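Carbon monoxide dehydrogenase (Thermococcus sp. AM4, PDB 6T7J) catalyses the ferredoxin-dependent oxidation of carbon monoxide to carbon dioxide, a reaction that in enzymes of this kind normally takes place at a nickel-iron-sulfur cluster. Local coordinates at residues P176-V182 / G540-S544; Q353-T357 / N398-R403. All blocks are in the same frame, centred on the assembly; numbering follows the deposited sequence.

Interaction 1 (P176-V182 / G540-S544)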
ATOM      1  N   PRO A 176      -3.650 -12.353  24.928  1.00 53.24           N
ATOM      2  CA  PRO A 176      -4.436 -12.433  26.166  1.00 59.69           C
ATOM      3  C   PRO A 176      -5.751 -11.675  26.055  1.00 56.47           C
ATOM      4  O   PRO A 176      -5.882 -10.726  25.279  1.00 55.11           O
ATOM      5  CB  PRO A 176      -3.514 -11.802  27.218  1.00 56.55           C
ATOM      6  CG  PRO A 176      -2.523 -10.996  26.435  1.00 56.20           C
ATOM      7  CD  PRO A 176      -2.336 -11.721  25.142  1.00 52.37           C
ATOM      8  N   LYS A 177      -6.728 -12.105  26.859  1.00 54.12           N
ATOM      9  CA  LYS A 177      -8.060 -11.508  26.810  1.00 51.28           C
ATOM     10  C   LYS A 177      -8.036 -10.028  27.168  1.00 56.26           C
ATOM     11  O   LYS A 177      -8.912  -9.272  26.732  1.00 54.02           O
ATOM     12  CB  LYS A 177      -9.009 -12.254  27.747  1.00 51.79           C
ATOM     13  CG  LYS A 177      -8.905 -13.768  27.675  1.00 63.53           C
ATOM     14  CD  LYS A 177      -9.890 -14.426  28.631  1.00 66.66           C
ATOM     15  CE  LYS A 177      -9.232 -15.542  29.430  1.00 68.83           C
ATOM     16  NZ  LYS A 177     -10.068 -15.959  30.592  1.00 62.42           N
ATOM     17  N   LYS A 178      -7.055  -9.596  27.962  1.00 54.82           N
ATOM     18  CA  LYS A 178      -6.969  -8.184  28.321  1.00 56.59           C
ATOM     19  C   LYS A 178      -6.603  -7.334  27.110  1.00 54.14           C
ATOM     20  O   LYS A 178      -7.210  -6.283  26.869  1.00 56.64           O
ATOM     21  CB  LYS A 178      -5.959  -7.995  29.453  1.00 60.28           C
ATOM     22  CG  LYS A 178      -6.287  -8.787  30.712  1.00 51.30           C
ATOM     23  CD  LYS A 178      -5.500  -8.275  31.908  1.00 58.47           C
ATOM     24  CE  LYS A 178      -5.617  -9.217  33.098  1.00 58.38           C
ATOM     25  NZ  LYS A 178      -7.028  -9.392  33.535  1.00 51.18           N
ATOM     26  N   ARG A 179      -5.612  -7.776  26.331  1.00 51.46           N
ATOM     27  CA  ARG A 179      -5.300  -7.098  25.077  1.00 54.30           C
ATOM     28  C   ARG A 179      -6.493  -7.135  24.127  1.00 53.03           C
ATOM     29  O   ARG A 179      -6.761  -6.164  23.412  1.00 47.16           O
ATOM     30  CB  ARG A 179      -4.075  -7.742  24.425  1.00 53.16           C
ATOM     31  CG  ARG A 179      -2.751  -7.374  25.075  1.00 59.01           C
ATOM     32  CD  ARG A 179      -2.386  -5.931  24.789  1.00 55.42           C
ATOM     33  NE  ARG A 179      -2.781  -5.041  25.877  1.00 56.41           N
ATOM     34  CZ  ARG A 179      -2.883  -3.722  25.760  1.00 51.27           C
ATOM     35  NH1 ARG A 179      -2.621  -3.137  24.600  1.00 50.57           N
ATOM     36  NH2 ARG A 179      -3.248  -2.987  26.800  1.00 52.63           N
ATOM     37  N   ILE A 180      -7.208  -8.263  24.117  1.00 56.53           N
ATOM     38  CA  ILE A 180      -8.419  -8.419  23.305  1.00 52.79           C
ATOM     39  C   ILE A 180      -9.429  -7.341  23.641  1.00 51.88           C
ATOM     40  O   ILE A 180      -9.989  -6.673  22.755  1.00 49.90           O
ATOM     41  CB  ILE A 180      -9.015  -9.822  23.539  1.00 50.31           C
ATOM     42  CG1 ILE A 180      -8.032 -10.912  23.117  1.00 53.08           C
ATOM     43  CG2 ILE A 180     -10.361  -9.966  22.846  1.00 47.88           C
ATOM     44  CD1 ILE A 180      -8.116 -11.278  21.670  1.00 55.04           C
ATOM     45  N   LYS A 181      -9.702  -7.157  24.934  1.00 54.97           N
ATOM     46  CA  LYS A 181     -10.686  -6.186  25.376  1.00 54.21           C
ATOM     47  C   LYS A 181     -10.214  -4.759  25.116  1.00 57.05           C
ATOM     48  O   LYS A 181     -11.013  -3.890  24.746  1.00 55.02           O
ATOM     49  CB  LYS A 181     -10.982  -6.401  26.859  1.00 54.08           C
ATOM     50  CG  LYS A 181     -12.083  -5.524  27.414  1.00 64.67           C
ATOM     51  CD  LYS A 181     -13.399  -5.770  26.693  1.00 69.42           C
ATOM     52  CE  LYS A 181     -14.066  -4.461  26.300  1.00 60.19           C
ATOM     53  NZ  LYS A 181     -14.463  -3.653  27.489  1.00 53.65           N
ATOM     54  N   VAL A 182      -8.914  -4.507  25.301  1.00 56.23           N
ATOM     55  CA  VAL A 182      -8.353  -3.189  25.005  1.00 50.01           C
ATOM     56  C   VAL A 182      -8.557  -2.842  23.536  1.00 50.45           C
ATOM     57  O   VAL A 182      -9.081  -1.772  23.195  1.00 53.13           O
ATOM     58  CB  VAL A 182      -6.861  -3.149  25.385  1.00 53.17           C
ATOM     59  CG1 VAL A 182      -6.167  -1.982  24.702  1.00 49.04           C
ATOM     60  CG2 VAL A 182      -6.697  -3.069  26.893  1.00 50.33           C
ATOM     61  N   GLY A 540      -1.780 -12.621  36.092  1.00 54.18           N
ATOM     62  CA  GLY A 540      -3.137 -12.103  36.109  1.00 59.04           C
ATOM     63  C   GLY A 540      -3.175 -10.622  35.794  1.00 59.45           C
ATOM     64  O   GLY A 540      -3.869  -9.845  36.457  1.00 62.67           O
ATOM     65  N   VAL A 541      -2.443 -10.236  34.751  1.00 57.96           N
ATOM     66  CA  VAL A 541      -2.023  -8.858  34.539  1.00 62.32           C
ATOM     67  C   VAL A 541      -2.045  -8.587  33.036  1.00 63.80           C
ATOM     68  O   VAL A 541      -1.968  -9.513  32.227  1.00 59.17           O
ATOM     69  CB  VAL A 541      -0.625  -8.659  35.187  1.00 56.72           C
ATOM     70  CG1 VAL A 541       0.168  -7.561  34.542  1.00 55.05           C
ATOM     71  CG2 VAL A 541      -0.756  -8.399  36.680  1.00 56.96           C
ATOM     72  N   ASP A 542      -2.214  -7.321  32.657  1.00 62.05           N
ATOM     73  CA  ASP A 542      -2.092  -6.975  31.248  1.00 60.41           C
ATOM     74  C   ASP A 542      -0.624  -6.774  30.875  1.00 59.29           C
ATOM     75  O   ASP A 542       0.232  -6.530  31.727  1.00 56.81           O
ATOM     76  CB  ASP A 542      -2.895  -5.714  30.919  1.00 55.26           C
ATOM     77  CG  ASP A 542      -3.159  -5.564  29.430  1.00 56.15           C
ATOM     78  OD1 ASP A 542      -3.002  -6.559  28.690  1.00 58.17           O
ATOM     79  OD2 ASP A 542      -3.521  -4.450  28.996  1.00 60.27           O
ATOM     80  N   ILE A 543      -0.335  -6.887  29.575  1.00 57.60           N
ATOM     81  CA  ILE A 543       1.026  -6.646  29.099  1.00 50.95           C
ATOM     82  C   ILE A 543       1.490  -5.249  29.488  1.00 55.29           C
ATOM     83  O   ILE A 543       2.670  -5.038  29.798  1.00 51.19           O
ATOM     84  CB  ILE A 543       1.107  -6.867  27.574  1.00 52.19           C
ATOM     85  CG1 ILE A 543       0.918  -8.348  27.237  1.00 54.08           C
ATOM     86  CG2 ILE A 543       2.432  -6.366  27.024  1.00 40.28           C
ATOM     87  CD1 ILE A 543       0.820  -8.628  25.747  1.00 42.09           C
ATOM     88  N   SER A 544       0.570  -4.283  29.514  1.00 51.39           N
ATOM     89  CA  SER A 544       0.936  -2.906  29.817  1.00 52.18           C
ATOM     90  C   SER A 544       1.396  -2.717  31.259  1.00 56.63           C
ATOM     91  O   SER A 544       2.085  -1.733  31.545  1.00 53.61           O
ATOM     92  CB  SER A 544      -0.240  -1.975  29.520  1.00 49.91           C
ATOM     93  OG  SER A 544      -1.475  -2.613  29.793  1.00 52.89           O
TER

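Interaction 2 (Q353-T357 / N398-R403)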
ATOM      1  N   GLN A 353      30.359  -6.182  -8.748  1.00 57.14           N
ATOM      2  CA  GLN A 353      30.923  -6.118 -10.088  1.00 58.18           C
ATOM      3  C   GLN A 353      32.380  -5.679 -10.093  1.00 60.53           C
ATOM      4  O   GLN A 353      33.033  -5.776 -11.137  1.00 61.56           O
ATOM      5  CB  GLN A 353      30.085  -5.189 -10.968  1.00 64.71           C
ATOM      6  CG  GLN A 353      29.015  -5.928 -11.760  1.00 64.97           C
ATOM      7  CD  GLN A 353      27.928  -5.013 -12.287  1.00 67.93           C
ATOM      8  OE1 GLN A 353      27.787  -3.875 -11.841  1.00 72.76           O
ATOM      9  NE2 GLN A 353      27.151  -5.509 -13.242  1.00 75.27           N
ATOM     10  N   CYS A 354      32.907  -5.210  -8.965  1.00 60.70           N
ATOM     11  CA  CYS A 354      34.331  -4.923  -8.865  1.00 61.13           C
ATOM     12  C   CYS A 354      35.118  -6.108  -8.321  1.00 60.99           C
ATOM     13  O   CYS A 354      36.321  -5.979  -8.071  1.00 59.60           O
ATOM     14  CB  CYS A 354      34.562  -3.680  -8.002  1.00 57.43           C
ATOM     15  SG  CYS A 354      34.075  -2.134  -8.805  1.00 70.84           S
ATOM     16  N   TYR A 355      34.465  -7.248  -8.131  1.00 60.63           N
ATOM     17  CA  TYR A 355      35.133  -8.484  -7.744  1.00 60.36           C
ATOM     18  C   TYR A 355      34.633  -9.588  -8.672  1.00 58.85           C
ATOM     19  O   TYR A 355      34.091  -9.340  -9.757  1.00 55.59           O
ATOM     20  CB  TYR A 355      34.874  -8.820  -6.269  1.00 55.62           C
ATOM     21  CG  TYR A 355      35.319  -7.761  -5.289  1.00 60.73           C
ATOM     22  CD1 TYR A 355      34.500  -6.683  -4.979  1.00 56.90           C
ATOM     23  CD2 TYR A 355      36.556  -7.847  -4.660  1.00 63.64           C
ATOM     24  CE1 TYR A 355      34.904  -5.715  -4.079  1.00 58.74           C
ATOM     25  CE2 TYR A 355      36.968  -6.885  -3.759  1.00 58.14           C
ATOM     26  CZ  TYR A 355      36.140  -5.822  -3.473  1.00 56.47           C
ATOM     27  OH  TYR A 355      36.547  -4.862  -2.576  1.00 62.03           O
ATOM     28  N   HIS A 356      34.816 -10.835  -8.246  1.00 51.54           N
ATOM     29  CA  HIS A 356      34.235 -11.989  -8.916  1.00 53.12           C
ATOM     30  C   HIS A 356      32.863 -12.354  -8.367  1.00 51.50           C
ATOM     31  O   HIS A 356      32.172 -13.180  -8.974  1.00 52.97           O
ATOM     32  CB  HIS A 356      35.166 -13.199  -8.780  1.00 56.11           C
ATOM     33  CG  HIS A 356      35.297 -13.707  -7.376  1.00 54.26           C
ATOM     34  ND1 HIS A 356      35.318 -12.871  -6.281  1.00 55.77           N
ATOM     35  CD2 HIS A 356      35.412 -14.966  -6.890  1.00 51.59           C
ATOM     36  CE1 HIS A 356      35.441 -13.592  -5.180  1.00 55.25           C
ATOM     37  NE2 HIS A 356      35.500 -14.866  -5.523  1.00 54.44           N
ATOM     38  N   THR A 357      32.460 -11.745  -7.252  1.00 53.13           N
ATOM     39  CA  THR A 357      31.275 -12.164  -6.515  1.00 49.83           C
ATOM     40  C   THR A 357      30.032 -12.157  -7.394  1.00 53.22           C
ATOM     41  O   THR A 357      29.796 -11.220  -8.162  1.00 53.07           O
ATOM     42  CB  THR A 357      31.064 -11.240  -5.313  1.00 54.02           C
ATOM     43  OG1 THR A 357      32.202 -11.318  -4.445  1.00 53.61           O
ATOM     44  CG2 THR A 357      29.808 -11.628  -4.545  1.00 48.27           C
ATOM     45  N   ASN A 398      38.156 -17.853  -9.159  1.00 59.21           N
ATOM     46  CA  ASN A 398      38.255 -16.477  -9.623  1.00 53.64           C
ATOM     47  C   ASN A 398      38.468 -15.479  -8.493  1.00 54.43           C
ATOM     48  O   ASN A 398      38.467 -14.270  -8.748  1.00 59.55           O
ATOM     49  CB  ASN A 398      37.001 -16.097 -10.413  1.00 53.43           C
ATOM     50  CG  ASN A 398      36.848 -16.906 -11.681  1.00 59.86           C
ATOM     51  OD1 ASN A 398      37.815 -17.116 -12.416  1.00 53.77           O
ATOM     52  ND2 ASN A 398      35.631 -17.370 -11.946  1.00 55.58           N
ATOM     53  N   ARG A 399      38.649 -15.946  -7.267  1.00 57.87           N
ATOM     54  CA  ARG A 399      38.811 -15.038  -6.137  1.00 58.54           C
ATOM     55  C   ARG A 399      40.127 -14.281  -6.248  1.00 57.49           C
ATOM     56  O   ARG A 399      41.195 -14.906  -6.198  1.00 59.29           O
ATOM     57  CB  ARG A 399      38.761 -15.804  -4.819  1.00 51.80           C
ATOM     58  CG  ARG A 399      39.185 -14.969  -3.623  1.00 55.54           C
ATOM     59  CD  ARG A 399      39.409 -15.829  -2.395  1.00 59.89           C
ATOM     60  NE  ARG A 399      38.187 -16.509  -1.979  1.00 52.51           N
ATOM     61  CZ  ARG A 399      37.979 -16.985  -0.757  1.00 52.43           C
ATOM     62  NH1 ARG A 399      36.835 -17.590  -0.466  1.00 54.42           N
ATOM     63  NH2 ARG A 399      38.914 -16.857   0.176  1.00 49.86           N
ATOM     64  N   PRO A 400      40.107 -12.955  -6.394  1.00 61.03           N
ATOM     65  CA  PRO A 400      41.367 -12.201  -6.415  1.00 62.40           C
ATOM     66  C   PRO A 400      42.042 -12.220  -5.054  1.00 64.09           C
ATOM     67  O   PRO A 400      41.802 -11.337  -4.224  1.00 61.01           O
ATOM     68  CB  PRO A 400      40.925 -10.787  -6.810  1.00 65.44           C
ATOM     69  CG  PRO A 400      39.512 -10.695  -6.329  1.00 58.56           C
ATOM     70  CD  PRO A 400      38.928 -12.074  -6.470  1.00 59.22           C
ATOM     71  N   ARG A 401      42.880 -13.232  -4.816  1.00 63.30           N
ATOM     72  CA  ARG A 401      43.526 -13.379  -3.515  1.00 65.28           C
ATOM     73  C   ARG A 401      44.428 -12.199  -3.183  1.00 63.71           C
ATOM     74  O   ARG A 401      44.708 -11.959  -2.004  1.00 64.98           O
ATOM     75  CB  ARG A 401      44.324 -14.682  -3.471  1.00 66.22           C
ATOM     76  CG  ARG A 401      43.462 -15.932  -3.544  1.00 66.59           C
ATOM     77  CD  ARG A 401      44.171 -17.133  -2.932  1.00 73.90           C
ATOM     78  NE  ARG A 401      43.271 -18.272  -2.770  1.00 72.98           N
ATOM     79  CZ  ARG A 401      42.571 -18.522  -1.669  1.00 68.53           C
ATOM     80  NH1 ARG A 401      41.776 -19.581  -1.615  1.00 67.67           N
ATOM     81  NH2 ARG A 401      42.663 -17.716  -0.621  1.00 67.28           N
ATOM     82  N   ASP A 402      44.882 -11.454  -4.194  1.00 65.87           N
ATOM     83  CA  ASP A 402      45.682 -10.260  -3.955  1.00 66.71           C
ATOM     84  C   ASP A 402      44.876  -9.138  -3.312  1.00 64.83           C
ATOM     85  O   ASP A 402      45.464  -8.255  -2.679  1.00 68.74           O
ATOM     86  CB  ASP A 402      46.290  -9.770  -5.270  1.00 64.50           C
ATOM     87  CG  ASP A 402      45.262  -9.660  -6.380  1.00 66.06           C
ATOM     88  OD1 ASP A 402      44.551 -10.656  -6.631  1.00 68.94           O
ATOM     89  OD2 ASP A 402      45.161  -8.581  -7.000  1.00 72.77           O
ATOM     90  N   ARG A 403      43.550  -9.153  -3.457  1.00 63.05           N
ATOM     91  CA  ARG A 403      42.683  -8.108  -2.930  1.00 65.90           C
ATOM     92  C   ARG A 403      41.785  -8.616  -1.804  1.00 66.39           C
ATOM     93  O   ARG A 403      40.702  -8.074  -1.576  1.00 67.04           O
ATOM     94  CB  ARG A 403      41.829  -7.505  -4.045  1.00 58.10           C
ATOM     95  CG  ARG A 403      42.612  -7.064  -5.265  1.00 65.55           C
ATOM     96  CD  ARG A 403      41.705  -6.939  -6.478  1.00 64.37           C
ATOM     97  NE  ARG A 403      40.594  -6.023  -6.236  1.00 67.18           N
ATOM     98  CZ  ARG A 403      39.462  -6.021  -6.932  1.00 66.34           C
ATOM     99  NH1 ARG A 403      38.504  -5.150  -6.641  1.00 66.46           N
ATOM    100  NH2 ARG A 403      39.286  -6.890  -7.920  1.00 67.36           N
TER

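Interaction 1 (P176-V182 / G540-S544)
Lys178 and Asp542 bring the two backbones together, their CA atoms 5.8 Å apart, where the first turn of helix 177-186, with Pro176 as its N-cap, meets the loop that leaves helix 525-538 through a Schellman motif at Gly540. The contact is carried by a side-on salt bridge between Arg179 and Asp542. NE of Arg179 donates to OD1 of Asp542 (3.2 Å, N-H...O 167°) and NH2 donates to OD2 of the same carboxylate at 2.7 Å, both on the syn side; a longer, bent bond from NE to OD2 is weak. Both oxygens lie close to the guanidinium plane, and the two flat groups are turned 25° against each other. Bends at chi2 and chi3 fold the arginine chain back so that its nitrogens come edge-on to the carboxylate. Asp542 is also held from its own loop, by weak bonds from the backbone N of Ile543 to OD1 and from OG of Ser544 to OD2, so the buried carboxylate has partners at both oxygens and its rotation is restrained. NH1 of Arg179 reaches the carbonyl of Ile600, which ties a third part of the chain to the pair. On one side of the bridge CB of Lys178 rests 3.4 Å from OD1 of Asp542, while the lysine chain runs along the loop backbone and places CE of Lys178 3.6 Å from C of Val541. On another, CD1 of Ile543 packs 3.8 Å from CG of Arg179 and also meets the Pro176 ring. The arrangement is a bidentate arginine-aspartate bridge pinning the start of helix 177-186 to the loop that leads into strand 548-552, an inner strand of a six-stranded parallel sheet.

Interaction 2 (Q353-T357 / N398-R403)
With CG of Tyr355 anti to its carbonyl carbon (chi1 -59°) and the Arg403 chain bent at chi3 (57°), ring and guanidinium come to lie face to face, planes 9° apart and centres 4.6 Å apart. The overlap is off-centre: NH1 of Arg403 sits 3.7 Å from CE2 of Tyr355, giving a displaced cation-pi stack. The edge of the same guanidinium holds O of Cys354, which accepts from NH1 of Arg403 at 2.7 Å and weakly from NH2. His356 turns one face of its imidazole to the other loop, where CA of Arg399 lies 3.6 Å from the ring centroid and CD of Pro400 4.0 Å from it, both as CH-pi contacts. Its NE2 is hydrogen-bonded to Glu335, which also forms a salt bridge with Arg399. Without the imidazole, as with an alanine here, CA of Arg399 and the Pro400 ring would probably lose the face they pack on, and Glu335 one of its partners. Pro400 centres an inverse gamma turn, and the whole is a surface junction of two loops, one leading into strand 358-361 of a six-stranded parallel sheet, the other following helix 381-395.

How the interactions relate
The two contacts lie on opposite sides of the chain's centre, their own centres 55 Å apart and their nearest atoms about 42 Å apart, and they share no helix or strand. In sequence order, segment 176-182 comes first, both segments of interaction 2 follow, and 540-544 comes last, so interaction 1 spans the longer separation. Each borders a different six-stranded parallel sheet of the same 3-2-1-4-5-6 order: interaction 2 adjoins the sheet containing strand 358-361, interaction 1 the one containing strand 548-552. The sheets are consistent with the two Rossmann-like domains of these enzymes: interaction 1 ties the early helical part of the chain to one, whereas interaction 2 joins loops at the periphery of the other.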